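Long-range contacts in molybdate-binding protein MolA (Haemophilus influenzae, PDB 3PSH), which binds molybdate and tungstate, but not sulfate or phosphate, in the periplasm and serves the MolBCA ABC transporter in low-affinity molybdate import: residues Q7-V12 / G117-K122; S113-E118 / P127-E132; K182-Y187 / A296-R301; W233-I238 / A258-L263. All blocks are in the same frame, centred on the assembly; numbering follows the deposited sequence.

Contact 1: residues Q7-V12 / G117-K122; sequences QLDRKV and GEVGEK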
loop_
_atom_site.group_PDB
_atom_site.type_symbol
_atom_site.label_atom_id
_atom_site.label_comp_id
_atom_site.label_asym_id
_atom_site.label_seq_id
_atom_site.Cartn_x
_atom_site.Cartn_y
_atom_site.Cartn_z
ATOM N N GLN A 7 -16.022 1.530 -2.526
ATOM C CA GLN A 7 -15.482 0.171 -2.653
ATOM C C GLN A 7 -16.100 -0.874 -1.656
ATOM O O GLN A 7 -15.657 -2.075 -1.525
ATOM C CB GLN A 7 -13.954 0.259 -2.689
ATOM C CG GLN A 7 -13.501 0.974 -3.949
ATOM C CD GLN A 7 -12.000 0.766 -4.208
ATOM O OE1 GLN A 7 -11.211 1.143 -3.390
ATOM N NE2 GLN A 7 -11.633 0.414 -5.418
ATOM N N LEU A 8 -17.118 -0.444 -0.888
ATOM C CA LEU A 8 -17.972 -1.369 -0.194
ATOM C C LEU A 8 -19.326 -1.449 -0.976
ATOM O O LEU A 8 -20.381 -1.971 -0.403
ATOM C CB LEU A 8 -18.106 -0.891 1.269
ATOM C CG LEU A 8 -16.924 -0.980 2.289
ATOM C CD1 LEU A 8 -17.365 -0.553 3.635
ATOM C CD2 LEU A 8 -16.463 -2.390 2.317
ATOM N N ASP A 9 -19.335 -0.913 -2.214
ATOM C CA ASP A 9 -20.584 -0.896 -3.081
ATOM C C ASP A 9 -21.742 -0.074 -2.429
ATOM O O ASP A 9 -22.954 -0.288 -2.691
ATOM C CB ASP A 9 -21.011 -2.337 -3.378
ATOM C CG ASP A 9 -19.962 -3.120 -4.295
ATOM O OD1 ASP A 9 -19.066 -2.524 -4.928
ATOM O OD2 ASP A 9 -20.119 -4.371 -4.307
ATOM N N ARG A 10 -21.308 0.890 -1.621
ATOM C CA ARG A 10 -22.245 1.852 -1.037
ATOM C C ARG A 10 -22.445 3.014 -1.965
ATOM O O ARG A 10 -21.476 3.599 -2.484
ATOM C CB ARG A 10 -21.709 2.351 0.291
ATOM C CG ARG A 10 -21.578 1.215 1.311
ATOM C CD ARG A 10 -20.681 1.667 2.496
ATOM N NE ARG A 10 -21.352 2.712 3.316
ATOM C CZ ARG A 10 -21.015 4.013 3.323
ATOM N NH1 ARG A 10 -20.090 4.501 2.511
ATOM N NH2 ARG A 10 -21.729 4.821 4.136
ATOM N N LYS A 11 -23.718 3.383 -2.193
ATOM C CA LYS A 11 -23.996 4.616 -2.964
ATOM C C LYS A 11 -23.896 5.770 -1.936
ATOM O O LYS A 11 -24.633 5.744 -0.862
ATOM C CB LYS A 11 -25.418 4.661 -3.488
ATOM C CG LYS A 11 -25.695 3.483 -4.422
ATOM C CD LYS A 11 -24.881 3.538 -5.755
ATOM C CE LYS A 11 -25.194 2.266 -6.608
ATOM N NZ LYS A 11 -24.206 2.013 -7.716
ATOM N N VAL A 12 -23.096 6.779 -2.284
ATOM C CA VAL A 12 -22.810 7.900 -1.387
ATOM C C VAL A 12 -23.031 9.222 -2.126
ATOM O O VAL A 12 -22.471 9.523 -3.221
ATOM C CB VAL A 12 -21.305 7.923 -0.861
ATOM C CG1 VAL A 12 -21.054 9.010 0.178
ATOM C CG2 VAL A 12 -20.926 6.604 -0.292
ATOM N N GLY A 117 -12.711 -7.881 -6.456
ATOM C CA GLY A 117 -12.859 -9.191 -5.878
ATOM C C GLY A 117 -14.289 -9.492 -5.456
ATOM O O GLY A 117 -15.218 -8.694 -5.674
ATOM N N GLU A 118 -14.416 -10.649 -4.818
ATOM C CA GLU A 118 -15.683 -11.162 -4.285
ATOM C C GLU A 118 -16.376 -10.061 -3.391
ATOM O O GLU A 118 -15.787 -9.537 -2.417
ATOM C CB GLU A 118 -15.329 -12.422 -3.433
ATOM C CG GLU A 118 -15.062 -13.801 -4.165
ATOM C CD GLU A 118 -13.839 -13.871 -5.056
ATOM O OE1 GLU A 118 -12.817 -13.194 -4.798
ATOM O OE2 GLU A 118 -13.914 -14.678 -6.029
ATOM N N VAL A 119 -17.618 -9.725 -3.723
ATOM C CA VAL A 119 -18.450 -8.859 -2.869
ATOM C C VAL A 119 -18.567 -9.163 -1.397
ATOM O O VAL A 119 -18.539 -8.222 -0.577
ATOM C CB VAL A 119 -19.893 -8.756 -3.393
ATOM C CG1 VAL A 119 -20.150 -7.424 -4.056
ATOM C CG2 VAL A 119 -20.286 -9.997 -4.301
ATOM N N GLY A 120 -18.716 -10.455 -1.020
ATOM C CA GLY A 120 -18.803 -10.788 0.407
ATOM C C GLY A 120 -17.563 -10.514 1.232
ATOM O O GLY A 120 -17.640 -10.414 2.444
ATOM N N GLU A 121 -16.424 -10.350 0.533
ATOM C CA GLU A 121 -15.076 -10.140 1.121
ATOM C C GLU A 121 -14.661 -8.686 1.195
ATOM O O GLU A 121 -13.640 -8.390 1.808
ATOM C CB GLU A 121 -14.034 -10.935 0.269
ATOM C CG GLU A 121 -14.391 -12.421 0.330
ATOM C CD GLU A 121 -14.115 -12.975 1.735
ATOM O OE1 GLU A 121 -12.953 -12.965 2.208
ATOM O OE2 GLU A 121 -15.086 -13.440 2.424
ATOM N N LYS A 122 -15.446 -7.814 0.571
ATOM C CA LYS A 122 -15.067 -6.406 0.381
ATOM C C LYS A 122 -14.790 -5.711 1.746
ATOM O O LYS A 122 -13.892 -4.828 1.836
ATOM C CB LYS A 122 -16.146 -5.712 -0.510
ATOM C CG LYS A 122 -15.702 -5.495 -2.020
ATOM C CD LYS A 122 -16.866 -4.878 -2.855
ATOM C CE LYS A 122 -16.738 -5.214 -4.333
ATOM N NZ LYS A 122 -16.491 -4.032 -5.229
#
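K122 lies with its aliphatic chain against the backbone of Q7 and the carboxylate of D9. Its CD rests 3.3 Å from Q7 O, with CG and CB along the same carbonyl. Beyond CD the chain bends at its last torsion (chi4 -115°), and this turn brings NZ to D9. There NZ donates to OD1 at 3.0 Å in a salt bridge, arriving on the syn side but 29° out of the carboxylate plane. The two side chains cross at about a right angle, leaving K122 CE close to both carboxylate oxygens, 3.5 Å from OD2. That second oxygen, OD2, comes up to V119 CG1 at 3.1 Å, tight for a methyl. L8 adds a lighter touch, its methyl CD2 lying 3.6 Å from K122 O. Q7 turns its amide the other way, where OE1 accepts from the backbone N of S113 and L114 and NE2 reaches Q142. D9 is exposed and K122 partly so, which puts the salt bridge at the surface. The contact pins the turn between the N-terminal hairpin strands 2-5 and 11-14 to the loop that follows strand 109-112, the edge strand of the N-terminal parallel sheet in this periplasmic binding protein fold.

Contact 2: residues S113-E118 / P127-E132; sequences SLRTGE and PTLTDE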
loop_
_atom_site.group_PDB
_atom_site.type_symbol
_atom_site.label_atom_id
_atom_site.label_comp_id
_atom_site.label_asym_id
_atom_site.label_seq_id
_atom_site.Cartn_x
_atom_site.Cartn_y
_atom_site.Cartn_z
ATOM N N SER A 113 -10.924 0.299 -0.626
ATOM C CA SER A 113 -10.256 -0.974 -0.408
ATOM C C SER A 113 -9.098 -1.126 -1.397
ATOM O O SER A 113 -8.284 -2.025 -1.161
ATOM C CB SER A 113 -11.175 -2.151 -0.739
ATOM O OG SER A 113 -11.565 -2.092 -2.085
ATOM N N LEU A 114 -9.082 -0.372 -2.537
ATOM C CA LEU A 114 -8.102 -0.647 -3.616
ATOM C C LEU A 114 -8.166 -2.128 -4.099
ATOM O O LEU A 114 -7.159 -2.705 -4.650
ATOM C CB LEU A 114 -6.669 -0.272 -3.180
ATOM C CG LEU A 114 -6.598 1.186 -2.697
ATOM C CD1 LEU A 114 -5.094 1.466 -2.338
ATOM C CD2 LEU A 114 -7.095 2.178 -3.720
ATOM N N ARG A 115 -9.316 -2.737 -3.953
ATOM C CA ARG A 115 -9.566 -4.093 -4.432
ATOM C C ARG A 115 -11.006 -4.246 -4.972
ATOM O O ARG A 115 -12.009 -3.709 -4.426
ATOM C CB ARG A 115 -9.214 -5.109 -3.311
ATOM C CG ARG A 115 -10.237 -5.579 -2.340
ATOM C CD ARG A 115 -9.755 -6.858 -1.645
ATOM N NE ARG A 115 -10.632 -7.129 -0.529
ATOM C CZ ARG A 115 -10.363 -6.816 0.708
ATOM N NH1 ARG A 115 -9.236 -6.178 1.080
ATOM N NH2 ARG A 115 -11.248 -7.084 1.595
ATOM N N THR A 116 -11.155 -5.012 -6.025
ATOM C CA THR A 116 -12.522 -5.455 -6.399
ATOM C C THR A 116 -12.686 -6.815 -5.706
ATOM O O THR A 116 -12.783 -6.902 -4.475
ATOM C CB THR A 116 -12.736 -5.406 -7.957
ATOM O OG1 THR A 116 -11.708 -6.166 -8.586
ATOM C CG2 THR A 116 -12.702 -4.000 -8.493
ATOM N N GLY A 117 -12.711 -7.881 -6.456
ATOM C CA GLY A 117 -12.859 -9.191 -5.878
ATOM C C GLY A 117 -14.289 -9.492 -5.456
ATOM O O GLY A 117 -15.218 -8.694 -5.674
ATOM N N GLU A 118 -14.416 -10.649 -4.818
ATOM C CA GLU A 118 -15.683 -11.162 -4.285
ATOM C C GLU A 118 -16.376 -10.061 -3.391
ATOM O O GLU A 118 -15.787 -9.537 -2.417
ATOM C CB GLU A 118 -15.329 -12.422 -3.433
ATOM C CG GLU A 118 -15.062 -13.801 -4.165
ATOM C CD GLU A 118 -13.839 -13.871 -5.056
ATOM O OE1 GLU A 118 -12.817 -13.194 -4.798
ATOM O OE2 GLU A 118 -13.914 -14.678 -6.029
ATOM N N PRO A 127 -9.039 -10.796 3.183
ATOM C CA PRO A 127 -10.020 -11.470 2.255
ATOM C C PRO A 127 -9.481 -12.789 1.732
ATOM O O PRO A 127 -8.263 -13.057 1.862
ATOM C CB PRO A 127 -10.175 -10.517 1.111
ATOM C CG PRO A 127 -8.820 -9.739 1.095
ATOM C CD PRO A 127 -8.307 -9.672 2.540
ATOM N N THR A 128 -10.385 -13.612 1.236
ATOM C CA THR A 128 -10.109 -14.811 0.415
ATOM C C THR A 128 -10.580 -14.418 -1.017
ATOM O O THR A 128 -11.768 -14.099 -1.269
ATOM C CB THR A 128 -10.970 -16.016 0.927
ATOM O OG1 THR A 128 -10.617 -16.274 2.273
ATOM C CG2 THR A 128 -10.788 -17.227 0.058
ATOM N N LEU A 129 -9.640 -14.478 -1.953
ATOM C CA LEU A 129 -9.830 -13.967 -3.283
ATOM C C LEU A 129 -9.462 -15.033 -4.298
ATOM O O LEU A 129 -8.388 -15.636 -4.228
ATOM C CB LEU A 129 -8.964 -12.746 -3.541
ATOM C CG LEU A 129 -9.186 -11.598 -2.584
ATOM C CD1 LEU A 129 -7.988 -10.644 -2.798
ATOM C CD2 LEU A 129 -10.524 -10.874 -2.805
ATOM N N THR A 130 -10.373 -15.279 -5.222
ATOM C CA THR A 130 -10.132 -16.314 -6.190
ATOM C C THR A 130 -9.215 -15.831 -7.342
ATOM O O THR A 130 -8.636 -16.675 -8.058
ATOM C CB THR A 130 -11.441 -16.907 -6.798
ATOM O OG1 THR A 130 -12.127 -15.879 -7.476
ATOM C CG2 THR A 130 -12.329 -17.562 -5.723
ATOM N N ASP A 131 -9.022 -14.467 -7.493
ATOM C CA ASP A 131 -8.148 -13.931 -8.483
ATOM C C ASP A 131 -7.597 -12.628 -7.945
ATOM O O ASP A 131 -7.990 -11.512 -8.446
ATOM C CB ASP A 131 -8.928 -13.596 -9.733
ATOM C CG ASP A 131 -8.014 -13.229 -11.003
ATOM O OD1 ASP A 131 -6.787 -12.939 -10.814
ATOM O OD2 ASP A 131 -8.429 -13.291 -12.155
ATOM N N GLU A 132 -6.676 -12.766 -6.991
ATOM C CA GLU A 132 -6.116 -11.578 -6.286
ATOM C C GLU A 132 -5.359 -10.612 -7.216
ATOM O O GLU A 132 -5.463 -9.375 -7.093
ATOM C CB GLU A 132 -5.334 -12.063 -5.067
ATOM C CG GLU A 132 -3.998 -12.836 -5.480
ATOM C CD GLU A 132 -3.006 -13.033 -4.344
ATOM O OE1 GLU A 132 -3.348 -12.838 -3.169
ATOM O OE2 GLU A 132 -1.813 -13.351 -4.748
HETATM O O HOH W 1 -10.763 -12.209 -6.461
#
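E118 and T130 carry the polar half of this contact. T130 OG1 donates to E118 OE2 at 2.6 Å, on the oxygen's syn lone pair, while T130 N donates to OE1 at 3.2 Å from above the carboxylate plane, with a nearly straight N-H (162°). The glutamate chain bends at chi2 (66°), which presents both oxygens to the one threonine, and the two side chains cross at about a right angle. A water extends the grip: it donates to OE1 at 2.8 Å and accepts from D131 N, just where D131 caps helix 132-151. E118 N, buried here, has no partner in the model.

Apolar contact and flat-group packing make up the rest. P127 CG stands 3.3 Å above the plane of the R115 guanidinium, over its centre, so the pyrrolidine ring covers one face. In that pose R115 NH2 donates to the carbonyls of E121 and K124. L129 CD2 lies alongside, 3.8 Å from E118 OE1 and 4.2 Å from G117 CA.

Three donors thus converge on the E118 carboxylate, which would be expected to stabilise its charge, and two carbonyls and a proline hold the R115 guanidinium in place.

Contact 3: residues K182-Y187 / A296-R301; sequences KRVRTY and ALYPQR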
loop_
_atom_site.group_PDB
_atom_site.type_symbol
_atom_site.label_atom_id
_atom_site.label_comp_id
_atom_site.label_asym_id
_atom_site.label_seq_id
_atom_site.Cartn_x
_atom_site.Cartn_y
_atom_site.Cartn_z
ATOM N N LYS A 182 12.230 -22.351 -9.695
ATOM C CA LYS A 182 13.318 -21.341 -9.670
ATOM C C LYS A 182 12.921 -20.037 -9.066
ATOM O O LYS A 182 13.783 -19.267 -8.637
ATOM C CB LYS A 182 13.861 -21.029 -11.080
ATOM C CG LYS A 182 14.577 -22.254 -11.870
ATOM C CD LYS A 182 15.811 -22.765 -11.110
ATOM C CE LYS A 182 16.724 -23.668 -12.043
ATOM N NZ LYS A 182 17.184 -22.890 -13.241
ATOM N N ARG A 183 11.643 -19.729 -9.092
ATOM C CA ARG A 183 11.191 -18.487 -8.427
ATOM C C ARG A 183 11.794 -18.346 -7.051
ATOM O O ARG A 183 11.800 -19.305 -6.222
ATOM C CB ARG A 183 9.643 -18.584 -8.434
ATOM C CG ARG A 183 8.861 -17.398 -8.199
ATOM C CD ARG A 183 7.327 -17.851 -8.374
ATOM N NE ARG A 183 6.856 -17.706 -9.776
ATOM C CZ ARG A 183 6.651 -16.493 -10.345
ATOM N NH1 ARG A 183 6.876 -15.365 -9.636
ATOM N NH2 ARG A 183 6.251 -16.319 -11.632
ATOM N N VAL A 184 12.206 -17.108 -6.722
ATOM C CA VAL A 184 13.039 -16.836 -5.499
ATOM C C VAL A 184 12.117 -16.831 -4.273
ATOM O O VAL A 184 11.085 -16.088 -4.270
ATOM C CB VAL A 184 13.777 -15.465 -5.634
ATOM C CG1 VAL A 184 14.510 -15.205 -4.277
ATOM C CG2 VAL A 184 14.729 -15.469 -6.802
ATOM N N ARG A 185 12.373 -17.709 -3.287
ATOM C CA ARG A 185 11.539 -17.788 -2.036
ATOM C C ARG A 185 11.899 -16.677 -1.064
ATOM O O ARG A 185 13.004 -16.622 -0.527
ATOM C CB ARG A 185 11.723 -19.144 -1.392
ATOM C CG ARG A 185 11.067 -20.227 -2.349
ATOM C CD ARG A 185 11.233 -21.685 -1.851
ATOM N NE ARG A 185 10.859 -21.830 -0.427
ATOM C CZ ARG A 185 9.639 -21.901 0.133
ATOM N NH1 ARG A 185 8.476 -21.808 -0.588
ATOM N NH2 ARG A 185 9.616 -22.078 1.490
ATOM N N THR A 186 10.877 -15.820 -0.771
ATOM C CA THR A 186 11.100 -14.543 -0.158
ATOM C C THR A 186 10.151 -14.375 1.003
ATOM O O THR A 186 9.060 -14.976 0.934
ATOM C CB THR A 186 10.875 -13.444 -1.241
ATOM O OG1 THR A 186 11.705 -13.673 -2.411
ATOM C CG2 THR A 186 11.158 -12.076 -0.738
ATOM N N TYR A 187 10.575 -13.608 2.012
ATOM C CA TYR A 187 9.749 -13.471 3.200
ATOM C C TYR A 187 9.724 -12.008 3.567
ATOM O O TYR A 187 10.780 -11.368 3.622
ATOM C CB TYR A 187 10.434 -14.249 4.338
ATOM C CG TYR A 187 9.698 -14.110 5.680
ATOM C CD1 TYR A 187 8.524 -14.876 5.938
ATOM C CD2 TYR A 187 10.190 -13.265 6.687
ATOM C CE1 TYR A 187 7.838 -14.748 7.182
ATOM C CE2 TYR A 187 9.464 -13.142 7.960
ATOM C CZ TYR A 187 8.325 -13.916 8.160
ATOM O OH TYR A 187 7.718 -13.668 9.364
ATOM N N ALA A 296 16.885 -6.250 -8.395
ATOM C CA ALA A 296 17.642 -6.741 -7.274
ATOM C C ALA A 296 17.875 -8.255 -7.431
ATOM O O ALA A 296 18.914 -8.778 -7.049
ATOM C CB ALA A 296 16.904 -6.392 -5.911
ATOM N N LEU A 297 16.874 -8.968 -7.910
ATOM C CA LEU A 297 16.898 -10.438 -7.875
ATOM C C LEU A 297 17.407 -10.951 -9.265
ATOM O O LEU A 297 17.962 -12.080 -9.277
ATOM C CB LEU A 297 15.490 -11.049 -7.704
ATOM C CG LEU A 297 14.777 -10.650 -6.401
ATOM C CD1 LEU A 297 13.379 -11.346 -6.424
ATOM C CD2 LEU A 297 15.628 -11.007 -5.155
ATOM N N TYR A 298 17.185 -10.175 -10.367
ATOM C CA TYR A 298 17.696 -10.571 -11.706
ATOM C C TYR A 298 18.435 -9.457 -12.309
ATOM O O TYR A 298 18.081 -8.990 -13.387
ATOM C CB TYR A 298 16.553 -10.993 -12.635
ATOM C CG TYR A 298 15.672 -12.128 -12.055
ATOM C CD1 TYR A 298 15.905 -13.488 -12.402
ATOM C CD2 TYR A 298 14.651 -11.837 -11.115
ATOM C CE1 TYR A 298 15.079 -14.496 -11.838
ATOM C CE2 TYR A 298 13.845 -12.845 -10.594
ATOM C CZ TYR A 298 14.097 -14.207 -10.935
ATOM O OH TYR A 298 13.408 -15.312 -10.448
ATOM N N PRO A 299 19.562 -9.028 -11.647
ATOM C CA PRO A 299 20.250 -7.807 -12.194
ATOM C C PRO A 299 20.695 -7.947 -13.679
ATOM O O PRO A 299 20.639 -6.977 -14.425
ATOM C CB PRO A 299 21.452 -7.668 -11.310
ATOM C CG PRO A 299 21.698 -9.146 -10.688
ATOM C CD PRO A 299 20.233 -9.582 -10.459
ATOM N N GLN A 300 21.057 -9.168 -14.095
ATOM C CA GLN A 300 21.612 -9.340 -15.449
ATOM C C GLN A 300 20.540 -9.302 -16.491
ATOM O O GLN A 300 20.861 -9.394 -17.678
ATOM C CB GLN A 300 22.332 -10.705 -15.499
ATOM C CG GLN A 300 23.557 -10.760 -14.520
ATOM C CD GLN A 300 24.310 -9.405 -14.476
ATOM O OE1 GLN A 300 24.526 -8.715 -15.516
ATOM N NE2 GLN A 300 24.670 -8.970 -13.211
ATOM N N ARG A 301 19.251 -9.177 -16.053
ATOM C CA ARG A 301 18.168 -9.104 -17.070
ATOM C C ARG A 301 17.670 -7.696 -17.237
ATOM O O ARG A 301 16.810 -7.492 -18.114
ATOM C CB ARG A 301 16.943 -9.983 -16.796
ATOM C CG ARG A 301 17.228 -11.462 -16.732
ATOM C CD ARG A 301 15.929 -12.287 -16.313
ATOM N NE ARG A 301 16.310 -13.696 -16.291
ATOM C CZ ARG A 301 15.501 -14.689 -16.709
ATOM N NH1 ARG A 301 14.317 -14.406 -17.187
ATOM N NH2 ARG A 301 15.873 -15.980 -16.740
HETATM O O HOH W 2 15.115 -17.375 -10.303
#
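V184 reaches across from its strand to the C-terminal end of helix 283-297. Its CB sits 4.2 Å from L297 CD1, the closest approach between these two side chains. From CB the valine forks. CG1 stands anti to the backbone N (chi1 175°) and lies 4.4 Å from L297 CD2, which leaves CG2 beside that N and directed at Y298. CG2 lies 3.9 Å from the tyrosine OH and 4.4 Å from CZ, meeting the ring obliquely at its hydroxyl end as the two side chains come from opposite directions. Strand 184-188 is an inner strand of the C-terminal parallel sheet, with strands 211-213 and 237-240 as its neighbours, and helix 283-297 ends against it: an alpha/beta sandwich layer of the kind found in the lobes of this solute-binding family. Y298, where the chain leaves helical geometry before the 3-10 segment 299-301, points the hydroxyl end of its ring at the start of the strand. The hydroxyl then does polar work as well as packing. It hydrogen-bonds to G210 O and accepts from a water at 2.7 Å. That same water donates to K182 O at 2.9 Å, so it bridges the residues just ahead of the strand to the end of the helix. L297 also leans on A211. Further along the strand, T186 OG1 donates to V184 O at 3.1 Å, from well above the carbonyl plane.

Contact 4: residues W233-I238 / A258-L263; sequences WNPAVI and ANIQAL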
loop_
_atom_site.group_PDB
_atom_site.type_symbol
_atom_site.label_atom_id
_atom_site.label_comp_id
_atom_site.label_asym_id
_atom_site.label_seq_id
_atom_site.Cartn_x
_atom_site.Cartn_y
_atom_site.Cartn_z
ATOM N N TRP A 233 10.151 -22.366 6.776
ATOM C CA TRP A 233 10.028 -21.789 5.455
ATOM C C TRP A 233 11.409 -21.550 4.872
ATOM O O TRP A 233 11.609 -21.740 3.687
ATOM C CB TRP A 233 9.221 -20.424 5.451
ATOM C CG TRP A 233 7.759 -20.628 5.699
ATOM C CD1 TRP A 233 6.975 -21.690 5.286
ATOM C CD2 TRP A 233 6.894 -19.723 6.397
ATOM N NE1 TRP A 233 5.677 -21.491 5.701
ATOM C CE2 TRP A 233 5.611 -20.331 6.426
ATOM C CE3 TRP A 233 7.095 -18.503 7.076
ATOM C CZ2 TRP A 233 4.500 -19.726 7.096
ATOM C CZ3 TRP A 233 5.958 -17.892 7.733
ATOM C CH2 TRP A 233 4.714 -18.539 7.746
ATOM N N ASN A 234 12.339 -21.184 5.746
ATOM C CA ASN A 234 13.716 -21.018 5.312
ATOM C C ASN A 234 13.882 -20.146 4.008
ATOM O O ASN A 234 14.377 -20.576 2.948
ATOM C CB ASN A 234 14.464 -22.403 5.183
ATOM C CG ASN A 234 15.943 -22.157 5.086
ATOM O OD1 ASN A 234 16.431 -21.210 5.728
ATOM N ND2 ASN A 234 16.663 -22.965 4.285
ATOM N N PRO A 235 13.414 -18.896 4.049
ATOM C CA PRO A 235 13.421 -18.129 2.844
ATOM C C PRO A 235 14.827 -17.810 2.411
ATOM O O PRO A 235 15.720 -17.612 3.285
ATOM C CB PRO A 235 12.772 -16.792 3.263
ATOM C CG PRO A 235 12.937 -16.762 4.885
ATOM C CD PRO A 235 12.709 -18.213 5.176
ATOM N N ALA A 236 14.999 -17.709 1.067
ATOM C CA ALA A 236 16.293 -17.306 0.458
ATOM C C ALA A 236 16.629 -15.815 0.631
ATOM O O ALA A 236 17.804 -15.365 0.737
ATOM C CB ALA A 236 16.292 -17.633 -1.070
ATOM N N VAL A 237 15.546 -15.025 0.742
ATOM C CA VAL A 237 15.639 -13.555 0.744
ATOM C C VAL A 237 14.622 -13.077 1.813
ATOM O O VAL A 237 13.497 -13.555 1.840
ATOM C CB VAL A 237 15.261 -13.005 -0.578
ATOM C CG1 VAL A 237 15.255 -11.492 -0.477
ATOM C CG2 VAL A 237 16.308 -13.339 -1.665
ATOM N N ILE A 238 15.044 -12.157 2.644
ATOM C CA ILE A 238 14.128 -11.469 3.592
ATOM C C ILE A 238 14.032 -10.014 3.234
ATOM O O ILE A 238 15.023 -9.375 2.973
ATOM C CB ILE A 238 14.464 -11.706 5.089
ATOM C CG1 ILE A 238 14.196 -13.123 5.504
ATOM C CG2 ILE A 238 13.723 -10.761 6.065
ATOM C CD1 ILE A 238 14.942 -13.468 6.915
ATOM N N ALA A 258 19.766 -16.776 12.782
ATOM C CA ALA A 258 21.087 -16.939 12.114
ATOM C C ALA A 258 21.271 -18.053 11.051
ATOM O O ALA A 258 22.120 -17.916 10.123
ATOM C CB ALA A 258 22.221 -17.027 13.170
ATOM N N ASN A 259 20.500 -19.133 11.196
ATOM C CA ASN A 259 20.592 -20.294 10.320
ATOM C C ASN A 259 19.619 -20.230 9.142
ATOM O O ASN A 259 19.723 -20.999 8.205
ATOM C CB ASN A 259 20.338 -21.610 11.050
ATOM C CG ASN A 259 21.498 -22.015 11.932
ATOM O OD1 ASN A 259 21.280 -22.751 12.868
ATOM N ND2 ASN A 259 22.727 -21.551 11.640
ATOM N N ILE A 260 18.653 -19.323 9.186
ATOM C CA ILE A 260 17.938 -19.069 7.950
ATOM C C ILE A 260 18.834 -18.719 6.735
ATOM O O ILE A 260 19.764 -17.905 6.758
ATOM C CB ILE A 260 16.877 -17.957 8.199
ATOM C CG1 ILE A 260 15.868 -18.430 9.235
ATOM C CG2 ILE A 260 16.264 -17.581 6.914
ATOM C CD1 ILE A 260 15.127 -17.162 9.705
ATOM N N GLN A 261 18.478 -19.345 5.618
ATOM C CA GLN A 261 19.197 -19.169 4.361
ATOM C C GLN A 261 19.438 -17.691 4.038
ATOM O O GLN A 261 20.562 -17.288 3.815
ATOM C CB GLN A 261 18.514 -19.922 3.216
ATOM C CG GLN A 261 19.238 -19.939 1.811
ATOM C CD GLN A 261 18.254 -20.382 0.646
ATOM O OE1 GLN A 261 17.039 -20.803 0.881
ATOM N NE2 GLN A 261 18.748 -20.226 -0.632
ATOM N N ALA A 262 18.421 -16.817 4.080
ATOM C CA ALA A 262 18.736 -15.402 3.838
ATOM C C ALA A 262 19.787 -14.776 4.802
ATOM O O ALA A 262 20.486 -13.856 4.412
ATOM C CB ALA A 262 17.382 -14.520 3.873
ATOM N N LEU A 263 19.756 -15.144 6.071
ATOM C CA LEU A 263 20.767 -14.610 7.019
ATOM C C LEU A 263 22.209 -15.003 6.551
ATOM O O LEU A 263 23.125 -14.108 6.433
ATOM C CB LEU A 263 20.456 -15.045 8.442
ATOM C CG LEU A 263 19.544 -14.053 9.229
ATOM C CD1 LEU A 263 20.111 -12.610 9.263
ATOM C CD2 LEU A 263 18.125 -14.010 8.654
#
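N234 and P235 hold the first turn of helix 261-264 by its backbone N-H groups, at the point where helix 227-233 gives way to strand 237-240 in the C-terminal parallel alpha/beta lobe. The amide oxygen N234 OD1 accepts from Q261 N at 2.8 Å along an almost straight N-H (173°), the donor tilted 19° from the carbonyl plane. One residue on, P235 O takes A262 N at 2.9 Å, in the carbonyl plane though with a more bent N-H. Two successive N-H groups at the helix start are thereby satisfied by the segment before the strand.

Around these bonds the apolar atoms close in. I260, the N-cap residue, lays CG2 4.0 Å from P235 CG. A262 turns its methyl into the strand start, where CB meets I238 CG1, and the I238 chain continues to CD1, 3.7 Å from L263 CD2. The extended side chain of Q261 lies alongside A236.

N234 reaches the helix start through its position and its torsion: it is the first residue to leave helix 227-233, with positive phi, and its CG is anti to the backbone N (chi1 -165°), which carries OD1 across. Farther out, I260 packs on V230 and L231 of that helix, while I238 and L263 share I251 of helix 247-252. V237 pairs with R185 and Y187 of the neighbouring strand. Where the two CA traces come nearest, A262 CA makes a CA-H...O contact with A236 O at 3.2 Å.

How the contacts relate
Contacts 1 and 2 form one unit: they share G117 and E118, their centres are 10 Å apart, and they touch through E121 and R115. Contacts 3 and 4 form another, on neighbouring strands 184-188 and 237-240 of the C-terminal sheet, with centres 14 Å apart and Y187 N bonded to V237 O at 2.9 Å. The two units stand well apart, the centres of contacts 1 and 4 being 38 Å from each other. Molybdate is close to contact 2: the R115 side chain is about 9 Å from the ion and about 5 Å from that of Y280, which binds it. The Q7 side chain of contact 1 is about 12 Å from the ion. Contact 3 lies away from the known sites, and in contact 4 the I238 side chain is about 11 Å from that of Y196.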